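Side-chain contacts in Serine/threonine-protein kinase Tel1 (Chaetomium thermophilum, PDB 6SKY), which probably acts as a DNA damage sensor, using ATP to phosphorylate serine and threonine residues of its substrates and so switch on checkpoint signalling: residues Leu1563-Asp1568 against Gln1574-Pro1579; Lys1567-Glu1572 against Gly1613-Lys1618; Gly1475-Ser1480 against Ser1538-Ala1543. All coordinates share one frame; numbering follows the deposited sequence.

Overall arrangement
All three contacts belong to the helical part of the chain, away from the nucleotide and magnesium site. Contacts 1 and 2 both use helix 1557-1569, sharing K1567 and D1568, and their centres lie about 8 Å apart. Contact 3 joins helices 1470-1487 and 1530-1543, and meets contact 1 where L1478 touches L1576 and I1539 packs on E1564. Contacts 1 and 3 are buried; contact 2 is only partly so, where helix 1557-1569 ends. The chemistry differs accordingly: a buried carboxylate accepts hydrogen bonds from backbone N-H groups in contact 1, a lysine chain crosses the face of a tryptophan in contact 2, and leucine, alanine and threonine methyl groups meet in contact 3.

Contact 1: residues Leu1563-Asp1568 against Gln1574-Pro1579; sequences LEILKD and QLLNEP
D1568 reaches from the last turn of helix 1557-1569 to the backbone of L1575 and L1576, and its carboxylate is the chief acceptor of the contact. The amide N of L1575 gives a hydrogen bond to D1568 OD1 at 2.9 Å, nearly straight at 167° and received on the syn lone pair, the side facing the other oxygen. D1568 OD2 takes a weak bond from L1576 N at 3.5 Å. D1568 CG stands anti to its own backbone N (chi1 171°), which carries the carboxylate off the helix toward these two amides. Both lie in the loop just before helix 1578-1588, with no preceding helical turn to accept from them, and the carboxylate takes that role; an aspartate, short and with two oxygens side by side, can serve both. OD1 also has a long, weak ion pair with R1571, which may add to the stabilisation of the negative charge in this buried place.

The bonds tie together an alpha-alpha hairpin, in which helix 1557-1569 is followed by a short loop and then helix 1578-1588, consistent with the alpha-solenoid character of this helical region. Beside the polar grip lies an apolar one: I1565 CG1 meets L1576 CD1 at 4.1 Å, the two side chains crossing at about a right angle. Branched, purely hydrocarbon residues fit here, since I1565 also packs on A1584 and L1585 of the second helix, while L1576 continues to L1478 of helix 1470-1487. L1575 lays its CB 3.5 Å from D1568 OD1, but the end of its side chain turns off toward A1474 and F1536.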
ATOM      1  N   LEU A1563     -41.389 -28.020  25.631  1.00 57.55           N
ATOM      2  CA  LEU A1563     -40.112 -27.593  26.183  1.00 57.55           C
ATOM      3  C   LEU A1563     -39.485 -28.687  27.032  1.00 57.55           C
ATOM      4  O   LEU A1563     -38.266 -28.873  27.002  1.00 57.55           O
ATOM      5  CB  LEU A1563     -40.304 -26.321  27.000  1.00 57.55           C
ATOM      6  CG  LEU A1563     -39.106 -25.380  27.051  1.00 57.55           C
ATOM      7  CD1 LEU A1563     -38.809 -24.844  25.660  1.00 57.55           C
ATOM      8  CD2 LEU A1563     -39.369 -24.257  28.035  1.00 57.55           C
ATOM      9  N   GLU A1564     -40.298 -29.433  27.785  1.00 61.89           N
ATOM     10  CA  GLU A1564     -39.766 -30.544  28.568  1.00 61.89           C
ATOM     11  C   GLU A1564     -39.206 -31.635  27.673  1.00 61.89           C
ATOM     12  O   GLU A1564     -38.123 -32.161  27.936  1.00 61.89           O
ATOM     13  CB  GLU A1564     -40.850 -31.116  29.478  1.00 61.89           C
ATOM     14  CG  GLU A1564     -41.188 -30.261  30.683  1.00 61.89           C
ATOM     15  CD  GLU A1564     -40.085 -30.249  31.723  1.00 61.89           C
ATOM     16  OE1 GLU A1564     -39.132 -31.046  31.600  1.00 61.89           O
ATOM     17  OE2 GLU A1564     -40.172 -29.441  32.671  1.00 61.89           O
ATOM     18  N   ILE A1565     -39.933 -31.991  26.615  1.00 56.86           N
ATOM     19  CA  ILE A1565     -39.460 -33.017  25.690  1.00 56.86           C
ATOM     20  C   ILE A1565     -38.155 -32.591  25.034  1.00 56.86           C
ATOM     21  O   ILE A1565     -37.222 -33.388  24.903  1.00 56.86           O
ATOM     22  CB  ILE A1565     -40.537 -33.320  24.638  1.00 56.86           C
ATOM     23  CG1 ILE A1565     -41.751 -33.958  25.293  1.00 56.86           C
ATOM     24  CG2 ILE A1565     -39.986 -34.221  23.569  1.00 56.86           C
ATOM     25  CD1 ILE A1565     -42.921 -34.060  24.375  1.00 56.86           C
ATOM     26  N   LEU A1566     -38.067 -31.331  24.613  1.00 54.56           N
ATOM     27  CA  LEU A1566     -36.849 -30.860  23.965  1.00 54.56           C
ATOM     28  C   LEU A1566     -35.684 -30.829  24.942  1.00 54.56           C
ATOM     29  O   LEU A1566     -34.591 -31.313  24.634  1.00 54.56           O
ATOM     30  CB  LEU A1566     -37.076 -29.480  23.354  1.00 54.56           C
ATOM     31  CG  LEU A1566     -38.088 -29.373  22.218  1.00 54.56           C
ATOM     32  CD1 LEU A1566     -38.149 -27.950  21.740  1.00 54.56           C
ATOM     33  CD2 LEU A1566     -37.733 -30.303  21.086  1.00 54.56           C
ATOM     34  N   LYS A1567     -35.897 -30.263  26.130  1.00 61.46           N
ATOM     35  CA  LYS A1567     -34.843 -30.218  27.134  1.00 61.46           C
ATOM     36  C   LYS A1567     -34.380 -31.613  27.530  1.00 61.46           C
ATOM     37  O   LYS A1567     -33.195 -31.817  27.808  1.00 61.46           O
ATOM     38  CB  LYS A1567     -35.346 -29.446  28.349  1.00 61.46           C
ATOM     39  CG  LYS A1567     -34.417 -29.420  29.535  1.00 61.46           C
ATOM     40  CD  LYS A1567     -35.012 -28.556  30.636  1.00 61.46           C
ATOM     41  CE  LYS A1567     -34.111 -28.501  31.857  1.00 61.46           C
ATOM     42  NZ  LYS A1567     -34.631 -27.564  32.892  1.00 61.46           N
ATOM     43  N   ASP A1568     -35.294 -32.584  27.549  1.00 63.63           N
ATOM     44  CA  ASP A1568     -34.934 -33.957  27.874  1.00 63.63           C
ATOM     45  C   ASP A1568     -34.185 -34.626  26.733  1.00 63.63           C
ATOM     46  O   ASP A1568     -33.324 -35.476  26.972  1.00 63.63           O
ATOM     47  CB  ASP A1568     -36.197 -34.743  28.214  1.00 63.63           C
ATOM     48  CG  ASP A1568     -35.945 -36.222  28.352  1.00 63.63           C
ATOM     49  OD1 ASP A1568     -35.490 -36.648  29.433  1.00 63.63           O
ATOM     50  OD2 ASP A1568     -36.206 -36.960  27.383  1.00 63.63           O
ATOM     51  N   GLN A1574     -31.442 -39.587  29.608  1.00 73.62           N
ATOM     52  CA  GLN A1574     -32.729 -39.070  29.177  1.00 73.62           C
ATOM     53  C   GLN A1574     -33.852 -40.021  29.564  1.00 73.62           C
ATOM     54  O   GLN A1574     -33.697 -41.243  29.544  1.00 73.62           O
ATOM     55  CB  GLN A1574     -32.743 -38.831  27.669  1.00 73.62           C
ATOM     56  CG  GLN A1574     -32.333 -40.021  26.845  1.00 73.62           C
ATOM     57  CD  GLN A1574     -32.363 -39.723  25.370  1.00 73.62           C
ATOM     58  OE1 GLN A1574     -32.061 -38.610  24.948  1.00 73.62           O
ATOM     59  NE2 GLN A1574     -32.739 -40.713  24.572  1.00 73.62           N
ATOM     60  N   LEU A1575     -34.994 -39.434  29.914  1.00 69.17           N
ATOM     61  CA  LEU A1575     -36.133 -40.207  30.386  1.00 69.17           C
ATOM     62  C   LEU A1575     -36.834 -40.916  29.234  1.00 69.17           C
ATOM     63  O   LEU A1575     -36.974 -42.141  29.236  1.00 69.17           O
ATOM     64  CB  LEU A1575     -37.102 -39.288  31.127  1.00 69.17           C
ATOM     65  CG  LEU A1575     -37.715 -39.844  32.404  1.00 69.17           C
ATOM     66  CD1 LEU A1575     -36.631 -40.375  33.312  1.00 69.17           C
ATOM     67  CD2 LEU A1575     -38.517 -38.771  33.102  1.00 69.17           C
ATOM     68  N   LEU A1576     -37.272 -40.158  28.237  1.00 64.25           N
ATOM     69  CA  LEU A1576     -37.987 -40.723  27.108  1.00 64.25           C
ATOM     70  C   LEU A1576     -37.036 -41.458  26.171  1.00 64.25           C
ATOM     71  O   LEU A1576     -35.814 -41.426  26.324  1.00 64.25           O
ATOM     72  CB  LEU A1576     -38.718 -39.627  26.342  1.00 64.25           C
ATOM     73  CG  LEU A1576     -39.594 -38.721  27.194  1.00 64.25           C
ATOM     74  CD1 LEU A1576     -40.069 -37.557  26.376  1.00 64.25           C
ATOM     75  CD2 LEU A1576     -40.764 -39.496  27.731  1.00 64.25           C
ATOM     76  N   ASN A1577     -37.617 -42.135  25.195  1.00 62.50           N
ATOM     77  CA  ASN A1577     -36.885 -42.793  24.128  1.00 62.50           C
ATOM     78  C   ASN A1577     -37.483 -42.374  22.791  1.00 62.50           C
ATOM     79  O   ASN A1577     -38.475 -41.646  22.736  1.00 62.50           O
ATOM     80  CB  ASN A1577     -36.902 -44.313  24.318  1.00 62.50           C
ATOM     81  CG  ASN A1577     -38.293 -44.861  24.569  1.00 62.50           C
ATOM     82  OD1 ASN A1577     -38.920 -45.421  23.678  1.00 62.50           O
ATOM     83  ND2 ASN A1577     -38.777 -44.706  25.792  1.00 62.50           N
ATOM     84  N   GLU A1578     -36.872 -42.843  21.705  1.00 63.67           N
ATOM     85  CA  GLU A1578     -37.247 -42.346  20.384  1.00 63.67           C
ATOM     86  C   GLU A1578     -38.704 -42.593  20.015  1.00 63.67           C
ATOM     87  O   GLU A1578     -39.338 -41.657  19.501  1.00 63.67           O
ATOM     88  CB  GLU A1578     -36.320 -42.938  19.318  1.00 63.67           C
ATOM     89  CG  GLU A1578     -34.861 -42.558  19.477  1.00 63.67           C
ATOM     90  CD  GLU A1578     -34.104 -42.622  18.164  1.00 63.67           C
ATOM     91  OE1 GLU A1578     -34.753 -42.490  17.105  1.00 63.67           O
ATOM     92  OE2 GLU A1578     -32.867 -42.801  18.190  1.00 63.67           O
ATOM     93  N   PRO A1579     -39.295 -43.775  20.223  1.00 60.98           N
ATOM     94  CA  PRO A1579     -40.707 -43.940  19.836  1.00 60.98           C
ATOM     95  C   PRO A1579     -41.670 -43.071  20.628  1.00 60.98           C
ATOM     96  O   PRO A1579     -42.570 -42.466  20.038  1.00 60.98           O
ATOM     97  CB  PRO A1579     -40.960 -45.431  20.083  1.00 60.98           C
ATOM     98  CG  PRO A1579     -39.629 -46.053  20.042  1.00 60.98           C
ATOM     99  CD  PRO A1579     -38.695 -45.058  20.620  1.00 60.98           C
TER

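Contact 2: residues Lys1567-Glu1572 against Gly1613-Lys1618; sequences KDWGRE and GAVVWK
W1569 and V1615 make the apolar part of this contact, V1615 CG1 lying 3.6 Å from W1569 CB and coming obliquely to the indole. The two side chains run past one another, pointing opposite ways. The second methyl of V1615, CG2, rests 3.9 Å from the backbone N of G1570. G1570, where the helix gives out, has no side chain, and so its backbone can lie close to this valine, with the CA atoms of G1570 and V1615 6.2 Å apart. These touches join the end of helix 1557-1569 to helix 1606-1619 within the alpha solenoid, where V1615 also packs on L1566, one turn earlier on the first helix.

The other kind of interaction is a lysine chain passing at a slant over one face of an aromatic ring. K1618 CB stands over that face of the indole, near its rim, 4.1 Å above the plane. On the same side of the ring, K1618 CD comes 3.5 Å from W1569 NE1; a bend at chi3 (-57°) turns the chain before its amino group. Lysine suits such a partly exposed place, offering methylenes to the tryptophan and a charge at its tip. The indole takes part in a cation-pi interaction as well, with R1581 of helix 1578-1588.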
ATOM      1  N   LYS A1567     -35.897 -30.263  26.130  1.00 61.46           N
ATOM      2  CA  LYS A1567     -34.843 -30.218  27.134  1.00 61.46           C
ATOM      3  C   LYS A1567     -34.380 -31.613  27.530  1.00 61.46           C
ATOM      4  O   LYS A1567     -33.195 -31.817  27.808  1.00 61.46           O
ATOM      5  CB  LYS A1567     -35.346 -29.446  28.349  1.00 61.46           C
ATOM      6  CG  LYS A1567     -34.417 -29.420  29.535  1.00 61.46           C
ATOM      7  CD  LYS A1567     -35.012 -28.556  30.636  1.00 61.46           C
ATOM      8  CE  LYS A1567     -34.111 -28.501  31.857  1.00 61.46           C
ATOM      9  NZ  LYS A1567     -34.631 -27.564  32.892  1.00 61.46           N
ATOM     10  N   ASP A1568     -35.294 -32.584  27.549  1.00 63.63           N
ATOM     11  CA  ASP A1568     -34.934 -33.957  27.874  1.00 63.63           C
ATOM     12  C   ASP A1568     -34.185 -34.626  26.733  1.00 63.63           C
ATOM     13  O   ASP A1568     -33.324 -35.476  26.972  1.00 63.63           O
ATOM     14  CB  ASP A1568     -36.197 -34.743  28.214  1.00 63.63           C
ATOM     15  CG  ASP A1568     -35.945 -36.222  28.352  1.00 63.63           C
ATOM     16  OD1 ASP A1568     -35.490 -36.648  29.433  1.00 63.63           O
ATOM     17  OD2 ASP A1568     -36.206 -36.960  27.383  1.00 63.63           O
ATOM     18  N   TRP A1569     -34.509 -34.262  25.494  1.00 55.63           N
ATOM     19  CA  TRP A1569     -33.850 -34.850  24.335  1.00 55.63           C
ATOM     20  C   TRP A1569     -32.351 -34.600  24.374  1.00 55.63           C
ATOM     21  O   TRP A1569     -31.551 -35.517  24.167  1.00 55.63           O
ATOM     22  CB  TRP A1569     -34.466 -34.273  23.069  1.00 55.63           C
ATOM     23  CG  TRP A1569     -34.155 -34.991  21.824  1.00 55.63           C
ATOM     24  CD1 TRP A1569     -33.132 -35.848  21.602  1.00 55.63           C
ATOM     25  CD2 TRP A1569     -34.890 -34.916  20.608  1.00 55.63           C
ATOM     26  NE1 TRP A1569     -33.179 -36.316  20.315  1.00 55.63           N
ATOM     27  CE2 TRP A1569     -34.257 -35.757  19.686  1.00 55.63           C
ATOM     28  CE3 TRP A1569     -36.031 -34.218  20.213  1.00 55.63           C
ATOM     29  CZ2 TRP A1569     -34.719 -35.917  18.393  1.00 55.63           C
ATOM     30  CZ3 TRP A1569     -36.487 -34.380  18.935  1.00 55.63           C
ATOM     31  CH2 TRP A1569     -35.836 -35.221  18.036  1.00 55.63           C
ATOM     32  N   GLY A1570     -31.950 -33.363  24.639  1.00 62.82           N
ATOM     33  CA  GLY A1570     -30.540 -33.070  24.759  1.00 62.82           C
ATOM     34  C   GLY A1570     -30.055 -33.270  26.176  1.00 62.82           C
ATOM     35  O   GLY A1570     -30.159 -32.367  27.008  1.00 62.82           O
ATOM     36  N   ARG A1571     -29.502 -34.448  26.445  1.00 73.59           N
ATOM     37  CA  ARG A1571     -29.048 -34.854  27.770  1.00 73.59           C
ATOM     38  C   ARG A1571     -28.246 -36.136  27.602  1.00 73.59           C
ATOM     39  O   ARG A1571     -28.116 -36.669  26.496  1.00 73.59           O
ATOM     40  CB  ARG A1571     -30.213 -35.068  28.736  1.00 73.59           C
ATOM     41  CG  ARG A1571     -30.496 -33.903  29.654  1.00 73.59           C
ATOM     42  CD  ARG A1571     -31.717 -34.183  30.497  1.00 73.59           C
ATOM     43  NE  ARG A1571     -32.308 -32.962  31.032  1.00 73.59           N
ATOM     44  CZ  ARG A1571     -33.433 -32.929  31.735  1.00 73.59           C
ATOM     45  NH1 ARG A1571     -34.091 -34.050  31.990  1.00 73.59           N
ATOM     46  NH2 ARG A1571     -33.904 -31.775  32.184  1.00 73.59           N
ATOM     47  N   GLU A1572     -27.715 -36.635  28.714  1.00 87.21           N
ATOM     48  CA  GLU A1572     -26.994 -37.900  28.742  1.00 87.21           C
ATOM     49  C   GLU A1572     -27.797 -39.030  29.360  1.00 87.21           C
ATOM     50  O   GLU A1572     -27.713 -40.168  28.895  1.00 87.21           O
ATOM     51  CB  GLU A1572     -25.678 -37.739  29.510  1.00 87.21           C
ATOM     52  CG  GLU A1572     -24.790 -38.978  29.496  1.00 87.21           C
ATOM     53  CD  GLU A1572     -23.574 -38.837  30.393  1.00 87.21           C
ATOM     54  OE1 GLU A1572     -23.580 -37.954  31.277  1.00 87.21           O
ATOM     55  OE2 GLU A1572     -22.611 -39.611  30.214  1.00 87.21           O
ATOM     56  N   GLY A1613     -31.198 -24.645  20.306  1.00 41.27           N
ATOM     57  CA  GLY A1613     -31.160 -24.701  18.856  1.00 41.27           C
ATOM     58  C   GLY A1613     -30.823 -26.074  18.315  1.00 41.27           C
ATOM     59  O   GLY A1613     -31.407 -26.516  17.325  1.00 41.27           O
ATOM     60  N   ALA A1614     -29.871 -26.761  18.943  1.00 43.42           N
ATOM     61  CA  ALA A1614     -29.465 -28.072  18.452  1.00 43.42           C
ATOM     62  C   ALA A1614     -30.615 -29.063  18.522  1.00 43.42           C
ATOM     63  O   ALA A1614     -30.851 -29.825  17.577  1.00 43.42           O
ATOM     64  CB  ALA A1614     -28.273 -28.579  19.253  1.00 43.42           C
ATOM     65  N   VAL A1615     -31.364 -29.043  19.621  1.00 43.11           N
ATOM     66  CA  VAL A1615     -32.469 -29.973  19.789  1.00 43.11           C
ATOM     67  C   VAL A1615     -33.638 -29.590  18.897  1.00 43.11           C
ATOM     68  O   VAL A1615     -34.337 -30.458  18.371  1.00 43.11           O
ATOM     69  CB  VAL A1615     -32.880 -30.041  21.266  1.00 43.11           C
ATOM     70  CG1 VAL A1615     -33.964 -31.054  21.448  1.00 43.11           C
ATOM     71  CG2 VAL A1615     -31.688 -30.399  22.112  1.00 43.11           C
ATOM     72  N   VAL A1616     -33.871 -28.292  18.699  1.00 39.65           N
ATOM     73  CA  VAL A1616     -34.959 -27.900  17.812  1.00 39.65           C
ATOM     74  C   VAL A1616     -34.640 -28.256  16.369  1.00 39.65           C
ATOM     75  O   VAL A1616     -35.538 -28.607  15.603  1.00 39.65           O
ATOM     76  CB  VAL A1616     -35.274 -26.406  17.976  1.00 39.65           C
ATOM     77  CG1 VAL A1616     -36.249 -25.957  16.927  1.00 39.65           C
ATOM     78  CG2 VAL A1616     -35.854 -26.160  19.339  1.00 39.65           C
ATOM     79  N   TRP A1617     -33.373 -28.200  15.969  1.00 40.18           N
ATOM     80  CA  TRP A1617     -33.030 -28.687  14.638  1.00 40.18           C
ATOM     81  C   TRP A1617     -33.173 -30.197  14.554  1.00 40.18           C
ATOM     82  O   TRP A1617     -33.696 -30.722  13.568  1.00 40.18           O
ATOM     83  CB  TRP A1617     -31.614 -28.278  14.253  1.00 40.18           C
ATOM     84  CG  TRP A1617     -31.178 -28.962  13.013  1.00 40.18           C
ATOM     85  CD1 TRP A1617     -30.193 -29.887  12.893  1.00 40.18           C
ATOM     86  CD2 TRP A1617     -31.747 -28.811  11.714  1.00 40.18           C
ATOM     87  NE1 TRP A1617     -30.099 -30.310  11.596  1.00 40.18           N
ATOM     88  CE2 TRP A1617     -31.046 -29.662  10.852  1.00 40.18           C
ATOM     89  CE3 TRP A1617     -32.778 -28.028  11.194  1.00 40.18           C
ATOM     90  CZ2 TRP A1617     -31.342 -29.755   9.503  1.00 40.18           C
ATOM     91  CZ3 TRP A1617     -33.068 -28.122   9.863  1.00 40.18           C
ATOM     92  CH2 TRP A1617     -32.356 -28.975   9.031  1.00 40.18           C
ATOM     93  N   LYS A1618     -32.702 -30.913  15.572  1.00 45.56           N
ATOM     94  CA  LYS A1618     -32.884 -32.357  15.612  1.00 45.56           C
ATOM     95  C   LYS A1618     -34.350 -32.737  15.492  1.00 45.56           C
ATOM     96  O   LYS A1618     -34.679 -33.779  14.920  1.00 45.56           O
ATOM     97  CB  LYS A1618     -32.303 -32.905  16.904  1.00 45.56           C
ATOM     98  CG  LYS A1618     -31.604 -34.220  16.770  1.00 45.56           C
ATOM     99  CD  LYS A1618     -31.036 -34.631  18.101  1.00 45.56           C
ATOM    100  CE  LYS A1618     -30.106 -33.574  18.629  1.00 45.56           C
ATOM    101  NZ  LYS A1618     -29.654 -33.895  19.999  1.00 45.56           N
TER

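Contact 3: residues Gly1475-Ser1480 against Ser1538-Ala1543; sequences GYALSS and SITENA
L1478 and A1543 meet methyl to methyl, with L1478 CD1 4.1 Å from A1543 CB. The two residues are differently oriented: the CB of A1543 points at the facing helix, whereas the CB of L1478 points neither at the other helix nor away from it, and only the end of the side chain comes nearer. With CG anti to its backbone N (chi1 175°), the leucine swings its branch across to the alanine. A long side chain on one helix thus meets a short one on the other, where the CA atoms of L1478 and A1543 are 6.5 Å apart.

The second pair is smaller and looser. A1477 CB points toward the other helix and finds T1540 CG2 at 4.4 Å. Threonine can be buried here because its two branches divide the work: the methyl faces A1477, while OG1 turns back onto its own helix and hydrogen bonds to the carbonyl oxygens of F1536 and R1537. The contact thus joins two neighbouring helices, 1470-1487 and 1530-1543, by the packing of chiefly hydrocarbon side chains, an arrangement consistent with an alpha solenoid.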
ATOM      1  N   GLY A1475     -42.037 -42.914  29.201  1.00 55.93           N
ATOM      2  CA  GLY A1475     -42.423 -42.979  27.805  1.00 55.93           C
ATOM      3  C   GLY A1475     -43.787 -43.603  27.603  1.00 55.93           C
ATOM      4  O   GLY A1475     -44.577 -43.133  26.780  1.00 55.93           O
ATOM      5  N   TYR A1476     -44.085 -44.669  28.347  1.00 58.28           N
ATOM      6  CA  TYR A1476     -45.394 -45.295  28.216  1.00 58.28           C
ATOM      7  C   TYR A1476     -46.501 -44.344  28.637  1.00 58.28           C
ATOM      8  O   TYR A1476     -47.534 -44.252  27.969  1.00 58.28           O
ATOM      9  CB  TYR A1476     -45.456 -46.577  29.038  1.00 58.28           C
ATOM     10  CG  TYR A1476     -46.817 -47.213  28.990  1.00 58.28           C
ATOM     11  CD1 TYR A1476     -47.262 -47.835  27.841  1.00 58.28           C
ATOM     12  CD2 TYR A1476     -47.662 -47.171  30.084  1.00 58.28           C
ATOM     13  CE1 TYR A1476     -48.501 -48.402  27.782  1.00 58.28           C
ATOM     14  CE2 TYR A1476     -48.904 -47.734  30.033  1.00 58.28           C
ATOM     15  CZ  TYR A1476     -49.319 -48.349  28.880  1.00 58.28           C
ATOM     16  OH  TYR A1476     -50.560 -48.920  28.816  1.00 58.28           O
ATOM     17  N   ALA A1477     -46.300 -43.620  29.736  1.00 58.45           N
ATOM     18  CA  ALA A1477     -47.288 -42.659  30.197  1.00 58.45           C
ATOM     19  C   ALA A1477     -47.491 -41.552  29.177  1.00 58.45           C
ATOM     20  O   ALA A1477     -48.625 -41.182  28.870  1.00 58.45           O
ATOM     21  CB  ALA A1477     -46.850 -42.078  31.537  1.00 58.45           C
ATOM     22  N   LEU A1478     -46.399 -41.005  28.645  1.00 57.92           N
ATOM     23  CA  LEU A1478     -46.520 -39.951  27.647  1.00 57.92           C
ATOM     24  C   LEU A1478     -47.303 -40.430  26.433  1.00 57.92           C
ATOM     25  O   LEU A1478     -48.264 -39.781  26.006  1.00 57.92           O
ATOM     26  CB  LEU A1478     -45.135 -39.461  27.242  1.00 57.92           C
ATOM     27  CG  LEU A1478     -45.059 -38.438  26.118  1.00 57.92           C
ATOM     28  CD1 LEU A1478     -45.985 -37.283  26.388  1.00 57.92           C
ATOM     29  CD2 LEU A1478     -43.642 -37.953  26.001  1.00 57.92           C
ATOM     30  N   SER A1479     -46.914 -41.576  25.872  1.00 60.80           N
ATOM     31  CA  SER A1479     -47.588 -42.077  24.680  1.00 60.80           C
ATOM     32  C   SER A1479     -49.048 -42.392  24.959  1.00 60.80           C
ATOM     33  O   SER A1479     -49.924 -42.088  24.142  1.00 60.80           O
ATOM     34  CB  SER A1479     -46.871 -43.317  24.155  1.00 60.80           C
ATOM     35  OG  SER A1479     -45.509 -43.049  23.903  1.00 60.80           O
ATOM     36  N   SER A1480     -49.335 -42.988  26.116  1.00 62.64           N
ATOM     37  CA  SER A1480     -50.698 -43.394  26.424  1.00 62.64           C
ATOM     38  C   SER A1480     -51.591 -42.186  26.651  1.00 62.64           C
ATOM     39  O   SER A1480     -52.708 -42.125  26.131  1.00 62.64           O
ATOM     40  CB  SER A1480     -50.700 -44.306  27.646  1.00 62.64           C
ATOM     41  OG  SER A1480     -51.964 -44.912  27.822  1.00 62.64           O
ATOM     42  N   SER A1538     -43.127 -33.062  35.599  1.00 69.49           N
ATOM     43  CA  SER A1538     -43.574 -32.068  34.633  1.00 69.49           C
ATOM     44  C   SER A1538     -44.125 -32.725  33.378  1.00 69.49           C
ATOM     45  O   SER A1538     -45.194 -32.344  32.890  1.00 69.49           O
ATOM     46  CB  SER A1538     -42.425 -31.125  34.293  1.00 69.49           C
ATOM     47  OG  SER A1538     -41.220 -31.847  34.148  1.00 69.49           O
ATOM     48  N   ILE A1539     -43.419 -33.724  32.843  1.00 67.27           N
ATOM     49  CA  ILE A1539     -43.885 -34.399  31.637  1.00 67.27           C
ATOM     50  C   ILE A1539     -45.258 -35.010  31.870  1.00 67.27           C
ATOM     51  O   ILE A1539     -46.204 -34.756  31.117  1.00 67.27           O
ATOM     52  CB  ILE A1539     -42.865 -35.457  31.180  1.00 67.27           C
ATOM     53  CG1 ILE A1539     -41.674 -34.792  30.495  1.00 67.27           C
ATOM     54  CG2 ILE A1539     -43.509 -36.446  30.240  1.00 67.27           C
ATOM     55  CD1 ILE A1539     -40.556 -35.749  30.169  1.00 67.27           C
ATOM     56  N   THR A1540     -45.394 -35.810  32.929  1.00 67.33           N
ATOM     57  CA  THR A1540     -46.659 -36.495  33.175  1.00 67.33           C
ATOM     58  C   THR A1540     -47.790 -35.507  33.426  1.00 67.33           C
ATOM     59  O   THR A1540     -48.879 -35.629  32.846  1.00 67.33           O
ATOM     60  CB  THR A1540     -46.505 -37.446  34.355  1.00 67.33           C
ATOM     61  OG1 THR A1540     -45.932 -36.737  35.459  1.00 67.33           O
ATOM     62  CG2 THR A1540     -45.596 -38.595  33.982  1.00 67.33           C
ATOM     63  N   GLU A1541     -47.551 -34.508  34.279  1.00 70.33           N
ATOM     64  CA  GLU A1541     -48.612 -33.570  34.623  1.00 70.33           C
ATOM     65  C   GLU A1541     -49.042 -32.747  33.418  1.00 70.33           C
ATOM     66  O   GLU A1541     -50.242 -32.576  33.172  1.00 70.33           O
ATOM     67  CB  GLU A1541     -48.158 -32.664  35.763  1.00 70.33           C
ATOM     68  CG  GLU A1541     -48.989 -31.407  35.910  1.00 70.33           C
ATOM     69  CD  GLU A1541     -50.480 -31.682  36.014  1.00 70.33           C
ATOM     70  OE1 GLU A1541     -50.867 -32.715  36.600  1.00 70.33           O
ATOM     71  OE2 GLU A1541     -51.266 -30.860  35.501  1.00 70.33           O
ATOM     72  N   ASN A1542     -48.087 -32.225  32.648  1.00 67.76           N
ATOM     73  CA  ASN A1542     -48.463 -31.424  31.494  1.00 67.76           C
ATOM     74  C   ASN A1542     -49.142 -32.273  30.431  1.00 67.76           C
ATOM     75  O   ASN A1542     -50.080 -31.812  29.775  1.00 67.76           O
ATOM     76  CB  ASN A1542     -47.239 -30.710  30.929  1.00 67.76           C
ATOM     77  CG  ASN A1542     -46.648 -29.717  31.904  1.00 67.76           C
ATOM     78  OD1 ASN A1542     -47.207 -28.651  32.133  1.00 67.76           O
ATOM     79  ND2 ASN A1542     -45.509 -30.061  32.481  1.00 67.76           N
ATOM     80  N   ALA A1543     -48.707 -33.525  30.261  1.00 66.95           N
ATOM     81  CA  ALA A1543     -49.373 -34.403  29.306  1.00 66.95           C
ATOM     82  C   ALA A1543     -50.798 -34.716  29.731  1.00 66.95           C
ATOM     83  O   ALA A1543     -51.666 -34.920  28.876  1.00 66.95           O
ATOM     84  CB  ALA A1543     -48.580 -35.696  29.138  1.00 66.95           C
TER